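Local structure of uncharacterized protein MT2708 (Mycobacterium tuberculosis, 2FGG) at residues Ile13-Glu18 with Leu59-Ala64; Lys27-Leu30 with Arg35-Val38. The protein is of unknown function, a small Rv2632c-like protein related to Rv1738 of the same organism, and folds as a three-stranded antiparallel sheet with one long helix. All coordinates share one frame; numbering follows the deposited sequence.

Contact 1 (Ile13-Glu18 with Leu59-Ala64); sequences IDVLIE and LAIARA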
# COMPACT_ATOMS: atom_id res chain seq x y z
N ILE A 13 8.34 2.01 -4.10
CA ILE A 13 6.91 2.10 -4.05
C ILE A 13 6.58 3.56 -4.33
O ILE A 13 7.09 4.46 -3.65
CB ILE A 13 6.37 1.64 -2.68
CG1 ILE A 13 6.63 0.14 -2.51
CG2 ILE A 13 4.88 1.91 -2.54
CD1 ILE A 13 6.67 -0.30 -1.09
N ASP A 14 5.77 3.80 -5.35
CA ASP A 14 5.39 5.14 -5.79
C ASP A 14 4.09 5.55 -5.12
O ASP A 14 3.03 5.01 -5.43
CB ASP A 14 5.23 5.16 -7.31
CG ASP A 14 6.55 4.93 -8.06
OD1 ASP A 14 7.59 5.52 -7.68
OD2 ASP A 14 6.54 4.17 -9.05
N VAL A 15 4.16 6.53 -4.20
CA VAL A 15 2.98 6.99 -3.46
C VAL A 15 2.43 8.29 -4.04
O VAL A 15 3.18 9.24 -4.25
CB VAL A 15 3.27 7.21 -1.95
CG1 VAL A 15 1.98 7.53 -1.20
CG2 VAL A 15 3.93 5.99 -1.35
N LEU A 16 1.12 8.31 -4.29
CA LEU A 16 0.41 9.52 -4.69
C LEU A 16 -0.60 9.88 -3.61
O LEU A 16 -1.36 9.02 -3.17
CB LEU A 16 -0.30 9.30 -6.03
CG LEU A 16 -1.31 10.32 -6.55
CD1 LEU A 16 -0.65 11.62 -6.99
CD2 LEU A 16 -2.12 9.73 -7.68
N ILE A 17 -0.59 11.13 -3.16
CA ILE A 17 -1.60 11.64 -2.22
C ILE A 17 -2.43 12.73 -2.89
O ILE A 17 -1.90 13.78 -3.25
CB ILE A 17 -0.98 12.23 -0.93
CG1 ILE A 17 0.01 11.26 -0.29
CG2 ILE A 17 -2.07 12.61 0.07
CD1 ILE A 17 1.46 11.57 -0.61
N GLU A 18 -3.73 12.49 -3.05
CA GLU A 18 -4.64 13.49 -3.60
C GLU A 18 -5.63 13.92 -2.54
O GLU A 18 -6.25 13.08 -1.89
CB GLU A 18 -5.43 12.94 -4.79
CG GLU A 18 -4.63 12.24 -5.86
CD GLU A 18 -5.53 11.65 -6.92
OE1 GLU A 18 -5.89 10.46 -6.80
OE2 GLU A 18 -5.90 12.38 -7.87
N LEU A 59 -2.29 9.61 7.43
CA LEU A 59 -3.30 8.59 7.70
C LEU A 59 -3.70 7.85 6.42
O LEU A 59 -3.90 6.64 6.44
CB LEU A 59 -4.54 9.20 8.36
CG LEU A 59 -5.71 8.28 8.73
CD1 LEU A 59 -5.25 7.03 9.46
CD2 LEU A 59 -6.74 9.03 9.57
N ALA A 60 -3.81 8.58 5.32
CA ALA A 60 -4.11 7.98 4.03
C ALA A 60 -2.97 7.07 3.61
O ALA A 60 -3.21 5.96 3.16
CB ALA A 60 -4.35 9.03 2.99
N ILE A 61 -1.73 7.53 3.76
CA ILE A 61 -0.57 6.73 3.40
C ILE A 61 -0.53 5.46 4.25
O ILE A 61 -0.30 4.37 3.73
CB ILE A 61 0.75 7.50 3.56
CG1 ILE A 61 0.79 8.70 2.62
CG2 ILE A 61 1.93 6.61 3.26
CD1 ILE A 61 1.96 9.64 2.89
N ALA A 62 -0.75 5.60 5.55
CA ALA A 62 -0.77 4.45 6.44
C ALA A 62 -1.79 3.41 5.99
O ALA A 62 -1.49 2.22 5.95
CB ALA A 62 -1.04 4.90 7.87
N ARG A 63 -2.99 3.84 5.63
CA ARG A 63 -4.03 2.92 5.16
C ARG A 63 -3.70 2.31 3.80
O ARG A 63 -3.99 1.14 3.55
CB ARG A 63 -5.38 3.61 5.14
CG ARG A 63 -5.78 4.12 6.50
CD ARG A 63 -7.09 4.84 6.51
NE ARG A 63 -7.66 4.79 7.85
CZ ARG A 63 -8.48 5.69 8.36
NH1 ARG A 63 -8.83 6.75 7.64
NH2 ARG A 63 -8.93 5.55 9.59
N ALA A 64 -3.07 3.10 2.93
CA ALA A 64 -2.61 2.60 1.65
C ALA A 64 -1.56 1.51 1.82
O ALA A 64 -1.61 0.50 1.14
CB ALA A 64 -2.07 3.73 0.80

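Contact 2 (Lys27-Leu30 with Arg35-Val38); sequences KARL and RQMV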
# COMPACT_ATOMS: atom_id res chain seq x y z
N LYS A 27 -2.54 6.37 -2.87
CA LYS A 27 -2.31 5.16 -3.62
C LYS A 27 -0.82 4.83 -3.53
O LYS A 27 0.02 5.70 -3.78
CB LYS A 27 -2.74 5.35 -5.07
CG LYS A 27 -4.25 5.37 -5.25
CD LYS A 27 -4.66 5.73 -6.66
CE LYS A 27 -6.13 5.49 -6.85
NZ LYS A 27 -6.46 5.39 -8.29
N ALA A 28 -0.51 3.60 -3.12
CA ALA A 28 0.87 3.09 -3.07
C ALA A 28 1.05 1.96 -4.09
O ALA A 28 0.52 0.86 -3.91
CB ALA A 28 1.22 2.61 -1.68
N ARG A 29 1.79 2.24 -5.16
CA ARG A 29 1.97 1.31 -6.27
C ARG A 29 3.30 0.57 -6.20
O ARG A 29 4.35 1.18 -6.10
CB ARG A 29 1.84 2.03 -7.62
CG ARG A 29 2.09 1.14 -8.84
CD ARG A 29 2.08 1.90 -10.16
NE ARG A 29 2.86 3.14 -10.09
CZ ARG A 29 2.96 4.03 -11.08
NH1 ARG A 29 2.33 3.83 -12.24
NH2 ARG A 29 3.69 5.13 -10.90
N LEU A 30 3.23 -0.75 -6.27
CA LEU A 30 4.42 -1.60 -6.32
C LEU A 30 4.33 -2.54 -7.53
O LEU A 30 3.30 -3.18 -7.76
CB LEU A 30 4.55 -2.41 -5.02
CG LEU A 30 5.57 -3.55 -4.92
CD1 LEU A 30 7.01 -3.06 -5.06
CD2 LEU A 30 5.39 -4.30 -3.62
N ARG A 35 3.16 -8.05 -11.76
CA ARG A 35 1.88 -7.39 -11.58
C ARG A 35 2.02 -6.01 -10.93
O ARG A 35 2.96 -5.75 -10.18
CB ARG A 35 0.89 -8.30 -10.82
CG ARG A 35 1.14 -8.42 -9.33
CD ARG A 35 0.47 -9.64 -8.71
NE ARG A 35 1.27 -10.85 -8.94
CZ ARG A 35 0.90 -12.08 -8.59
NH1 ARG A 35 -0.27 -12.28 -7.98
NH2 ARG A 35 1.70 -13.11 -8.84
N GLN A 36 1.08 -5.13 -11.26
CA GLN A 36 1.01 -3.81 -10.66
C GLN A 36 0.14 -3.93 -9.45
O GLN A 36 -1.05 -4.20 -9.55
CB GLN A 36 0.38 -2.80 -11.64
CG GLN A 36 1.06 -2.70 -12.98
CD GLN A 36 2.52 -2.27 -12.87
OE1 GLN A 36 2.86 -1.41 -12.06
NE2 GLN A 36 3.38 -2.87 -13.69
N MSE A 37 0.72 -3.74 -8.28
CA MSE A 37 -0.05 -3.81 -7.06
C MSE A 37 -0.26 -2.41 -6.51
O MSE A 37 0.67 -1.62 -6.43
CB MSE A 37 0.65 -4.71 -6.05
CG MSE A 37 0.85 -6.11 -6.57
SE MSE A 37 1.76 -7.24 -5.29
CE MSE A 37 0.37 -7.47 -4.00
N VAL A 38 -1.50 -2.10 -6.16
CA VAL A 38 -1.84 -0.78 -5.63
C VAL A 38 -2.59 -0.91 -4.33
O VAL A 38 -3.63 -1.55 -4.25
CB VAL A 38 -2.69 0.05 -6.63
CG1 VAL A 38 -2.82 1.49 -6.14
CG2 VAL A 38 -2.07 0.03 -8.01

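Contact 1 (Ile13-Glu18 with Leu59-Ala64)
I61, on the helix, reaches across to two β-branched side chains of the edge strand, V15 and I17, and this trio makes up the apolar contact. The CG1 methylene of I61 sits 4.0 Å from CG1 of I17, while CG1 of V15 approaches the same I61 CG1 less closely, at 4.2 Å. A second touch lies further out, where CD1 of I61 meets CD1 of I17 at 4.0 Å. The two isoleucines thus share a methylene-to-methylene and a methyl-to-methyl contact along their ethyl branches, whereas V15 lies nearly at right angles to I61 and offers one methyl alone. The contact is small and apolar, burying 138 Å² summed over both segments.

Strand alternation sets this up: V15 and I17 both turn their side chains toward the helix, and L16 between them points the other way. The CA-CB bond of I61 points neither at the strand nor away from it, and its CG1 branch, anti to the carbonyl carbon (chi1 -63°) and extended through chi2 (170°), carries CD1 over to I17. On the helix, A60 and A64 also direct their methyls toward the strand without coming into contact with it.

This is a surface contact in which helix 54-83 lies over the face of edge strand 14-19 that carries V15 and I17. Strand 14-19 is hydrogen-bonded to strand 24-32 through its backbone, and E18 also forms a salt bridge with R25 there. A60 rests on T24 and A26 of that central strand, while L59 and R63 touch A43 of strand 35-43 and R63 NH1 is hydrogen-bonded to the carbonyl of L42.

Contact 2 (Lys27-Leu30 with Arg35-Val38)
R29 and Q36 run side by side across the two strands, pointing the same way, with CD of R29 3.9 Å from OE1 of Q36. Their flat ends are turned strongly against each other, the guanidinium and amide planes lying 77° apart, and the contact is made by the arginine's aliphatic chain. A bend at chi2 (-60°) brings the glutamine amide back toward the neighbouring strand, and its OE1 is hydrogen-bonded to the hydroxyl of S31. On the same face, CG1 of V38 packs against CB of K27 at 4.0 Å, while the rest of the lysine chain extends away.

Strands 24-32 and 35-43 form a β-hairpin, and the segments run antiparallel at 157°. L30 and M37 are a hydrogen-bonded pair: L30 N donates to M37 O and M37 N to L30 O, each at 2.7 Å and nearly straight. R29 and V38 form the adjoining non-hydrogen-bonded pair, where CA-H...O contacts form as well, V38 CA lying 3.3 Å from A28 O and R29 CA 3.2 Å from M37 O.

The side chains of L30 and M37, a selenomethionine, leave the opposite face of the sheet together with A28. M37 turns its end away from L30 and packs on L68 and Q71 of helix 54-83; A28 meets L65 of the same helix, and L30 touches C11 and I13.

The two contacts, with centres about 11 Å apart, meet through the central strand 24-32, which pairs with the strand of contact 1 on one side and with its hairpin partner on the other. L16 N lies 2.9 Å from K27 O, a probable backbone hydrogen bond, and V15 CG1 packs 3.7 Å from the same oxygen. Two residues nearer the start of strand 14-19, D14 OD2 and R29 NH2 form a weak, long ion pair at 3.5 Å. Contact 2 is nested in the loop that contact 1 closes, and helix 54-83 reaches both. The protein's function is unknown, and neither contact can be tied to a site; both join parts of the sheet and helix.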